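Local coordinates for putative cytoplasmic protein (Salmonella typhimurium LT2, PDB 2Q02), which is of unknown function but binds zinc in a xylose isomerase-like TIM barrel and may act as an isomerase, at residues A[66-71]-A[98-103]; A[74-79]-A[104-109]. All blocks are in the same frame, centred on the assembly; numbering follows the deposited sequence.

Interaction 1 of 2, residues A[66-71]-A[98-103]; sequences EIVTIN and GARALV
Ile70 and Ala101 sit at the centre of a parallel strand pairing. The amide N of Ile70 gives a hydrogen bond to Ala101 O at 2.9 Å, and Ile70 O in turn takes the amide of Val103, also over 2.9 Å but almost in line with the carbonyl, the C=O...N angle being 179°. Toward the start of the strands the ladder slackens: the bonds from Ala101 N to Val68 O and from Arg100 N to Ile67 O are both weak.

Apolar contacts line the side facing helix 81-97. The methyl of Ala99 touches both Ile67 and Ile70, with Ile67 CG2 at 3.7 Å from Ala99 CB, and Ile70 CG2 meets the CD1 branch of Leu102 at 3.8 Å. On the barrel-interior side, Thr69 CG2 lies by the methyl of Ala101, while Val103 CG2 packs against Asn71 OD1. The hydroxyl of Thr69 and ND2 of Asn71 both bond to Glu37 on the preceding strand.

The charged contact lies at the N-terminal end of the pairing, where the backbone bonds are weak. Arg100 bends at chi3 (100°), bringing NH1 within 3.3 Å of Glu66 OE2 in a salt bridge whose hydrogen bond is weak; carboxylate and guanidinium planes stand 76° apart. Val68 CG1 covers one guanidinium face, toward its rim.

Gly98, with positive phi, closes helix 81-97 in a Schellman motif and turns the chain into strand 101-104. Strand, helix and adjacent parallel strand form the beta-alpha-beta unit from which a TIM barrel is built.

Interaction 2 of 2, residues A[74-79]-A[104-109]; sequences YPFNQL and LCPLND
Tyr74 reaches along the 104-109 chain and ends on its backbone, where the amide N of Asn108 donates a hydrogen bond to Tyr74 OH at 3.0 Å. The bond is bent, with 141° at the hydrogen. With CG anti to the backbone N (chi1 174°), the ring runs out past Cys105 and Pro106. Its CE1 edge comes to 3.0 Å from Pro106 O, which lies near the ring plane, and CB of Pro75 covers the centre of one ring face. The phenol oxygen therefore serves as an acceptor for a loop amide, while the ring edge faces a carbonyl.

Leu107 packs against Pro75 and Gln78. It lies alongside the proline, pointing the same way, with its CD1 methyl 3.9 Å from Pro75 CG; the other methyl, CD2, meets NE2 of Gln78. A cis peptide joins Tyr74 to Pro75, and Pro75 then opens a type I turn closed by Gln78 N on Pro75 O.

Phe76 faces inward. Its amide N bonds to Cys105 O over 3.0 Å, at 163°, and its ring turns an edge to the peptide between Cys105 and Pro106, with CE2 3.9 Å from Pro106 CB. Behind it, CB of Phe76 packs on Leu104 CD2, and Ile122 and Leu125 of helix 115-130 also touch the side chain. Asn77 lays ND2 near the Pro106 ring while its OD1 bonds to Thr118.

At the outer end a water donates to Asp109 OD2 at 2.8 Å and, weakly, to Gln78 OE1. The chemistry thus grades from buried aromatic and aliphatic packing to a hydrated polar margin, with two direct hydrogen bonds, both donated by backbone amides, joining the loops.

The two chains that pair as parallel strands in interaction 1, 66-71 with 98-103, meet again as loops in interaction 2, 74-79 with 104-109, and the centres of the two contacts lie about 18 Å apart. The zinc site, made by Glu139, Asp170, His197 and Glu245 from later strands and loops, lies beside both. From interaction 1, the side chain of Asn71 comes within about 5 Å of the zinc ion and that of Val103 within about 4 Å of Glu139's. From interaction 2, the Cys105 side chain lies about 7 Å from the zinc. Sheet and loop contacts thus border the same metal pocket at the C-terminal end of the barrel strands.

Interaction 1 of 2, residues A[66-71]-A[98-103]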
ATOM      1  N   GLU A  66       0.298 -10.308  11.636  1.00 46.60           N
ATOM      2  CA  GLU A  66      -0.704  -9.245  11.638  1.00 46.93           C
ATOM      3  C   GLU A  66      -1.062  -8.913  10.197  1.00 46.26           C
ATOM      4  O   GLU A  66      -0.192  -8.631   9.391  1.00 45.55           O
ATOM      5  CB  GLU A  66      -0.162  -7.982  12.325  1.00 46.02           C
ATOM      6  CG  GLU A  66      -0.885  -6.687  11.914  1.00 52.04           C
ATOM      7  CD  GLU A  66      -0.610  -5.480  12.834  1.00 52.26           C
ATOM      8  OE1 GLU A  66       0.579  -5.190  13.144  1.00 57.40           O
ATOM      9  OE2 GLU A  66      -1.605  -4.808  13.226  1.00 57.95           O
ATOM     10  N   ILE A  67      -2.349  -8.925   9.873  1.00 46.20           N
ATOM     11  CA  ILE A  67      -2.802  -8.426   8.585  1.00 46.04           C
ATOM     12  C   ILE A  67      -2.953  -6.916   8.729  1.00 46.05           C
ATOM     13  O   ILE A  67      -3.864  -6.449   9.393  1.00 46.40           O
ATOM     14  CB  ILE A  67      -4.134  -9.070   8.170  1.00 46.11           C
ATOM     15  CG1 ILE A  67      -3.952 -10.584   8.014  1.00 46.06           C
ATOM     16  CG2 ILE A  67      -4.665  -8.412   6.869  1.00 46.56           C
ATOM     17  CD1 ILE A  67      -5.233 -11.354   7.875  1.00 45.41           C
ATOM     18  N   VAL A  68      -2.052  -6.154   8.127  1.00 46.18           N
ATOM     19  CA  VAL A  68      -1.975  -4.721   8.379  1.00 45.71           C
ATOM     20  C   VAL A  68      -3.003  -3.966   7.561  1.00 45.94           C
ATOM     21  O   VAL A  68      -3.681  -3.088   8.090  1.00 45.96           O
ATOM     22  CB  VAL A  68      -0.567  -4.136   8.075  1.00 47.26           C
ATOM     23  CG1 VAL A  68      -0.558  -2.634   8.311  1.00 47.42           C
ATOM     24  CG2 VAL A  68       0.541  -4.847   8.915  1.00 46.65           C
ATOM     25  N   THR A  69      -3.117  -4.270   6.272  1.00 45.69           N
ATOM     26  CA  THR A  69      -4.180  -3.637   5.480  1.00 45.87           C
ATOM     27  C   THR A  69      -4.850  -4.585   4.529  1.00 46.28           C
ATOM     28  O   THR A  69      -4.370  -5.694   4.281  1.00 45.68           O
ATOM     29  CB  THR A  69      -3.688  -2.429   4.601  1.00 46.56           C
ATOM     30  OG1 THR A  69      -3.163  -2.910   3.358  1.00 47.46           O
ATOM     31  CG2 THR A  69      -2.625  -1.607   5.308  1.00 49.36           C
ATOM     32  N   ILE A  70      -5.968  -4.096   3.997  1.00 46.42           N
ATOM     33  CA  ILE A  70      -6.545  -4.612   2.773  1.00 46.62           C
ATOM     34  C   ILE A  70      -6.453  -3.550   1.681  1.00 45.61           C
ATOM     35  O   ILE A  70      -6.694  -2.378   1.918  1.00 47.01           O
ATOM     36  CB  ILE A  70      -7.988  -5.067   3.022  1.00 46.96           C
ATOM     37  CG1 ILE A  70      -7.946  -6.324   3.914  1.00 49.43           C
ATOM     38  CG2 ILE A  70      -8.703  -5.344   1.700  1.00 45.87           C
ATOM     39  CD1 ILE A  70      -9.284  -6.800   4.363  1.00 50.51           C
ATOM     40  N   ASN A  71      -6.040  -3.977   0.499  1.00 46.49           N
ATOM     41  CA  ASN A  71      -6.023  -3.147  -0.712  1.00 46.51           C
ATOM     42  C   ASN A  71      -7.095  -3.669  -1.661  1.00 47.00           C
ATOM     43  O   ASN A  71      -7.025  -4.844  -2.024  1.00 46.61           O
ATOM     44  CB  ASN A  71      -4.692  -3.285  -1.466  1.00 45.94           C
ATOM     45  CG  ASN A  71      -3.525  -2.682  -0.729  1.00 49.64           C
ATOM     46  OD1 ASN A  71      -3.084  -1.583  -1.078  1.00 49.53           O
ATOM     47  ND2 ASN A  71      -3.001  -3.399   0.297  1.00 47.71           N
ATOM     48  N   GLY A  98      -9.459  -9.485  10.571  1.00 45.32           N
ATOM     49  CA  GLY A  98      -8.683  -8.796  11.600  1.00 45.54           C
ATOM     50  C   GLY A  98      -7.697  -7.780  11.030  1.00 46.09           C
ATOM     51  O   GLY A  98      -6.676  -7.471  11.667  1.00 45.90           O
ATOM     52  N   ALA A  99      -7.999  -7.248   9.843  1.00 45.92           N
ATOM     53  CA  ALA A  99      -7.159  -6.230   9.231  1.00 45.92           C
ATOM     54  C   ALA A  99      -7.334  -4.883   9.944  1.00 46.16           C
ATOM     55  O   ALA A  99      -8.449  -4.453  10.276  1.00 47.28           O
ATOM     56  CB  ALA A  99      -7.461  -6.091   7.766  1.00 45.92           C
ATOM     57  N   ARG A 100      -6.212  -4.225  10.167  1.00 46.64           N
ATOM     58  CA  ARG A 100      -6.161  -2.964  10.889  1.00 47.73           C
ATOM     59  C   ARG A 100      -6.704  -1.805  10.043  1.00 46.50           C
ATOM     60  O   ARG A 100      -7.384  -0.914  10.543  1.00 45.16           O
ATOM     61  CB  ARG A 100      -4.688  -2.679  11.223  1.00 48.74           C
ATOM     62  CG  ARG A 100      -4.444  -1.435  12.064  1.00 52.44           C
ATOM     63  CD  ARG A 100      -3.038  -1.501  12.726  1.00 53.51           C
ATOM     64  NE  ARG A 100      -2.021  -0.713  12.012  1.00 56.29           N
ATOM     65  CZ  ARG A 100      -0.706  -0.888  12.128  1.00 54.71           C
ATOM     66  NH1 ARG A 100      -0.190  -1.840  12.903  1.00 56.88           N
ATOM     67  NH2 ARG A 100       0.106  -0.104  11.452  1.00 61.58           N
ATOM     68  N   ALA A 101      -6.373  -1.825   8.759  1.00 45.29           N
ATOM     69  CA  ALA A 101      -6.642  -0.698   7.894  1.00 45.51           C
ATOM     70  C   ALA A 101      -7.190  -1.165   6.538  1.00 45.89           C
ATOM     71  O   ALA A 101      -6.978  -2.329   6.114  1.00 44.19           O
ATOM     72  CB  ALA A 101      -5.350   0.119   7.694  1.00 44.47           C
ATOM     73  N   LEU A 102      -7.900  -0.251   5.873  1.00 45.36           N
ATOM     74  CA  LEU A 102      -8.295  -0.448   4.487  1.00 45.34           C
ATOM     75  C   LEU A 102      -7.770   0.739   3.677  1.00 46.23           C
ATOM     76  O   LEU A 102      -7.852   1.917   4.095  1.00 45.21           O
ATOM     77  CB  LEU A 102      -9.811  -0.607   4.346  1.00 46.53           C
ATOM     78  CG  LEU A 102     -10.494  -0.605   2.974  1.00 45.18           C
ATOM     79  CD1 LEU A 102     -10.124  -1.833   2.182  1.00 47.78           C
ATOM     80  CD2 LEU A 102     -11.981  -0.540   3.144  1.00 44.95           C
ATOM     81  N   VAL A 103      -7.218   0.408   2.510  1.00 46.27           N
ATOM     82  CA  VAL A 103      -6.602   1.401   1.636  1.00 45.92           C
ATOM     83  C   VAL A 103      -7.615   2.025   0.688  1.00 45.25           C
ATOM     84  O   VAL A 103      -8.456   1.330   0.108  1.00 44.45           O
ATOM     85  CB  VAL A 103      -5.475   0.760   0.792  1.00 44.40           C
ATOM     86  CG1 VAL A 103      -4.902   1.768  -0.202  1.00 48.25           C
ATOM     87  CG2 VAL A 103      -4.382   0.219   1.681  1.00 45.30           C
TER

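Interaction 2 of 2, residues A[74-79]-A[104-109]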
ATOM      1  N   TYR A  74     -11.570   1.507  -4.663  1.00 45.88           N
ATOM      2  CA  TYR A  74     -11.395   2.406  -5.816  1.00 45.67           C
ATOM      3  C   TYR A  74     -12.738   2.654  -6.523  1.00 46.00           C
ATOM      4  O   TYR A  74     -13.516   1.718  -6.686  1.00 45.88           O
ATOM      5  CB  TYR A  74     -10.342   1.848  -6.807  1.00 45.56           C
ATOM      6  CG  TYR A  74     -10.231   2.664  -8.105  1.00 46.03           C
ATOM      7  CD1 TYR A  74      -9.380   3.764  -8.178  1.00 42.00           C
ATOM      8  CD2 TYR A  74     -10.998   2.353  -9.232  1.00 42.00           C
ATOM      9  CE1 TYR A  74      -9.287   4.536  -9.319  1.00 42.55           C
ATOM     10  CE2 TYR A  74     -10.921   3.130 -10.376  1.00 43.73           C
ATOM     11  CZ  TYR A  74     -10.057   4.230 -10.403  1.00 45.90           C
ATOM     12  OH  TYR A  74      -9.933   5.040 -11.502  1.00 45.35           O
ATOM     13  N   PRO A  75     -13.043   3.920  -6.907  1.00 46.61           N
ATOM     14  CA  PRO A  75     -12.426   5.208  -6.541  1.00 46.39           C
ATOM     15  C   PRO A  75     -13.096   5.838  -5.316  1.00 45.66           C
ATOM     16  O   PRO A  75     -14.274   6.175  -5.360  1.00 45.67           O
ATOM     17  CB  PRO A  75     -12.632   6.059  -7.803  1.00 45.50           C
ATOM     18  CG  PRO A  75     -13.906   5.527  -8.419  1.00 45.41           C
ATOM     19  CD  PRO A  75     -14.137   4.124  -7.878  1.00 47.01           C
ATOM     20  N   PHE A  76     -12.339   6.018  -4.238  1.00 45.19           N
ATOM     21  CA  PHE A  76     -12.920   6.513  -2.958  1.00 46.36           C
ATOM     22  C   PHE A  76     -13.506   7.902  -3.122  1.00 46.46           C
ATOM     23  O   PHE A  76     -14.398   8.347  -2.400  1.00 46.87           O
ATOM     24  CB  PHE A  76     -11.873   6.500  -1.820  1.00 46.03           C
ATOM     25  CG  PHE A  76     -11.019   7.744  -1.729  1.00 44.30           C
ATOM     26  CD1 PHE A  76     -11.423   8.824  -0.960  1.00 45.23           C
ATOM     27  CD2 PHE A  76      -9.776   7.802  -2.360  1.00 48.24           C
ATOM     28  CE1 PHE A  76     -10.613   9.964  -0.847  1.00 47.61           C
ATOM     29  CE2 PHE A  76      -8.954   8.928  -2.248  1.00 47.32           C
ATOM     30  CZ  PHE A  76      -9.386  10.012  -1.493  1.00 48.57           C
ATOM     31  N   ASN A  77     -12.950   8.524  -4.124  1.00 45.94           N
ATOM     32  CA  ASN A  77     -13.073   9.899  -4.491  1.00 48.12           C
ATOM     33  C   ASN A  77     -14.403  10.243  -5.190  1.00 46.27           C
ATOM     34  O   ASN A  77     -14.780  11.395  -5.282  1.00 43.77           O
ATOM     35  CB  ASN A  77     -11.906  10.085  -5.510  1.00 47.78           C
ATOM     36  CG  ASN A  77     -11.151  11.304  -5.280  1.00 49.35           C
ATOM     37  OD1 ASN A  77     -11.478  12.092  -4.389  1.00 70.43           O
ATOM     38  ND2 ASN A  77     -10.135  11.508  -6.074  1.00 50.29           N
ATOM     39  N   GLN A  78     -15.050   9.219  -5.745  1.00 49.80           N
ATOM     40  CA  GLN A  78     -16.267   9.337  -6.559  1.00 51.00           C
ATOM     41  C   GLN A  78     -17.309   8.424  -5.928  1.00 51.13           C
ATOM     42  O   GLN A  78     -17.666   7.362  -6.460  1.00 52.22           O
ATOM     43  CB  GLN A  78     -15.961   8.915  -7.995  1.00 51.42           C
ATOM     44  CG  GLN A  78     -17.161   8.898  -8.940  1.00 53.13           C
ATOM     45  CD  GLN A  78     -16.752   9.176 -10.369  1.00 57.45           C
ATOM     46  OE1 GLN A  78     -16.758   8.264 -11.217  1.00 67.24           O
ATOM     47  NE2 GLN A  78     -16.348  10.446 -10.646  1.00 56.32           N
ATOM     48  N   LEU A  79     -17.782   8.859  -4.769  1.00 51.53           N
ATOM     49  CA  LEU A  79     -18.463   7.991  -3.818  1.00 52.52           C
ATOM     50  C   LEU A  79     -19.975   7.853  -4.115  1.00 53.57           C
ATOM     51  O   LEU A  79     -20.827   8.366  -3.375  1.00 52.13           O
ATOM     52  CB  LEU A  79     -18.197   8.527  -2.395  1.00 54.63           C
ATOM     53  CG  LEU A  79     -18.285   7.629  -1.160  1.00 51.70           C
ATOM     54  CD1 LEU A  79     -17.322   6.453  -1.258  1.00 55.17           C
ATOM     55  CD2 LEU A  79     -18.001   8.457   0.105  1.00 50.56           C
ATOM     56  N   LEU A 104      -7.491   3.336   0.499  1.00 46.52           N
ATOM     57  CA  LEU A 104      -8.389   4.120  -0.370  1.00 46.27           C
ATOM     58  C   LEU A 104      -7.603   4.754  -1.535  1.00 45.90           C
ATOM     59  O   LEU A 104      -6.585   5.437  -1.326  1.00 45.15           O
ATOM     60  CB  LEU A 104      -9.057   5.228   0.442  1.00 45.53           C
ATOM     61  CG  LEU A 104      -9.923   4.762   1.615  1.00 47.84           C
ATOM     62  CD1 LEU A 104     -10.153   5.879   2.603  1.00 50.23           C
ATOM     63  CD2 LEU A 104     -11.269   4.232   1.141  1.00 49.39           C
ATOM     64  N   CYS A 105      -8.069   4.514  -2.757  1.00 45.64           N
ATOM     65  CA  CYS A 105      -7.400   5.022  -3.941  1.00 46.65           C
ATOM     66  C   CYS A 105      -8.288   5.978  -4.704  1.00 45.81           C
ATOM     67  O   CYS A 105      -9.472   5.675  -4.923  1.00 45.60           O
ATOM     68  CB  CYS A 105      -7.035   3.871  -4.887  1.00 48.88           C
ATOM     69  SG  CYS A 105      -5.670   2.852  -4.286  1.00 54.47           S
ATOM     70  N   PRO A 106      -7.705   7.097  -5.188  1.00 45.44           N
ATOM     71  CA  PRO A 106      -8.482   8.150  -5.851  1.00 44.47           C
ATOM     72  C   PRO A 106      -8.824   7.788  -7.274  1.00 44.70           C
ATOM     73  O   PRO A 106      -8.154   6.960  -7.871  1.00 45.14           O
ATOM     74  CB  PRO A 106      -7.515   9.343  -5.876  1.00 44.28           C
ATOM     75  CG  PRO A 106      -6.145   8.688  -6.025  1.00 43.91           C
ATOM     76  CD  PRO A 106      -6.258   7.404  -5.188  1.00 44.76           C
ATOM     77  N   LEU A 107      -9.849   8.435  -7.812  1.00 44.87           N
ATOM     78  CA  LEU A 107     -10.201   8.296  -9.224  1.00 45.11           C
ATOM     79  C   LEU A 107      -8.972   8.574 -10.096  1.00 45.34           C
ATOM     80  O   LEU A 107      -8.181   9.476  -9.816  1.00 44.65           O
ATOM     81  CB  LEU A 107     -11.362   9.227  -9.616  1.00 43.65           C
ATOM     82  CG  LEU A 107     -11.870   9.109 -11.062  1.00 45.78           C
ATOM     83  CD1 LEU A 107     -12.679   7.818 -11.274  1.00 45.49           C
ATOM     84  CD2 LEU A 107     -12.695  10.311 -11.477  1.00 44.76           C
ATOM     85  N   ASN A 108      -8.817   7.782 -11.150  1.00 44.57           N
ATOM     86  CA  ASN A 108      -7.599   7.831 -11.966  1.00 44.83           C
ATOM     87  C   ASN A 108      -7.977   7.589 -13.421  1.00 45.07           C
ATOM     88  O   ASN A 108      -7.512   6.659 -14.055  1.00 45.34           O
ATOM     89  CB  ASN A 108      -6.540   6.844 -11.420  1.00 44.35           C
ATOM     90  CG  ASN A 108      -5.208   6.883 -12.179  1.00 43.61           C
ATOM     91  OD1 ASN A 108      -4.581   7.919 -12.323  1.00 46.40           O
ATOM     92  ND2 ASN A 108      -4.765   5.718 -12.637  1.00 43.69           N
ATOM     93  N   ASP A 109      -8.871   8.425 -13.934  1.00 45.79           N
ATOM     94  CA  ASP A 109      -9.346   8.301 -15.324  1.00 46.06           C
ATOM     95  C   ASP A 109      -9.202   9.615 -16.130  1.00 45.93           C
ATOM     96  O   ASP A 109      -9.804   9.776 -17.203  1.00 43.86           O
ATOM     97  CB  ASP A 109     -10.809   7.800 -15.386  1.00 46.77           C
ATOM     98  CG  ASP A 109     -11.835   8.857 -14.943  1.00 48.79           C
ATOM     99  OD1 ASP A 109     -11.441  10.006 -14.644  1.00 46.58           O
ATOM    100  OD2 ASP A 109     -13.040   8.519 -14.889  1.00 48.33           O
TER
HETATM  101  O   HOH W   1     -15.344   9.700 -13.922  1.00 49.55           O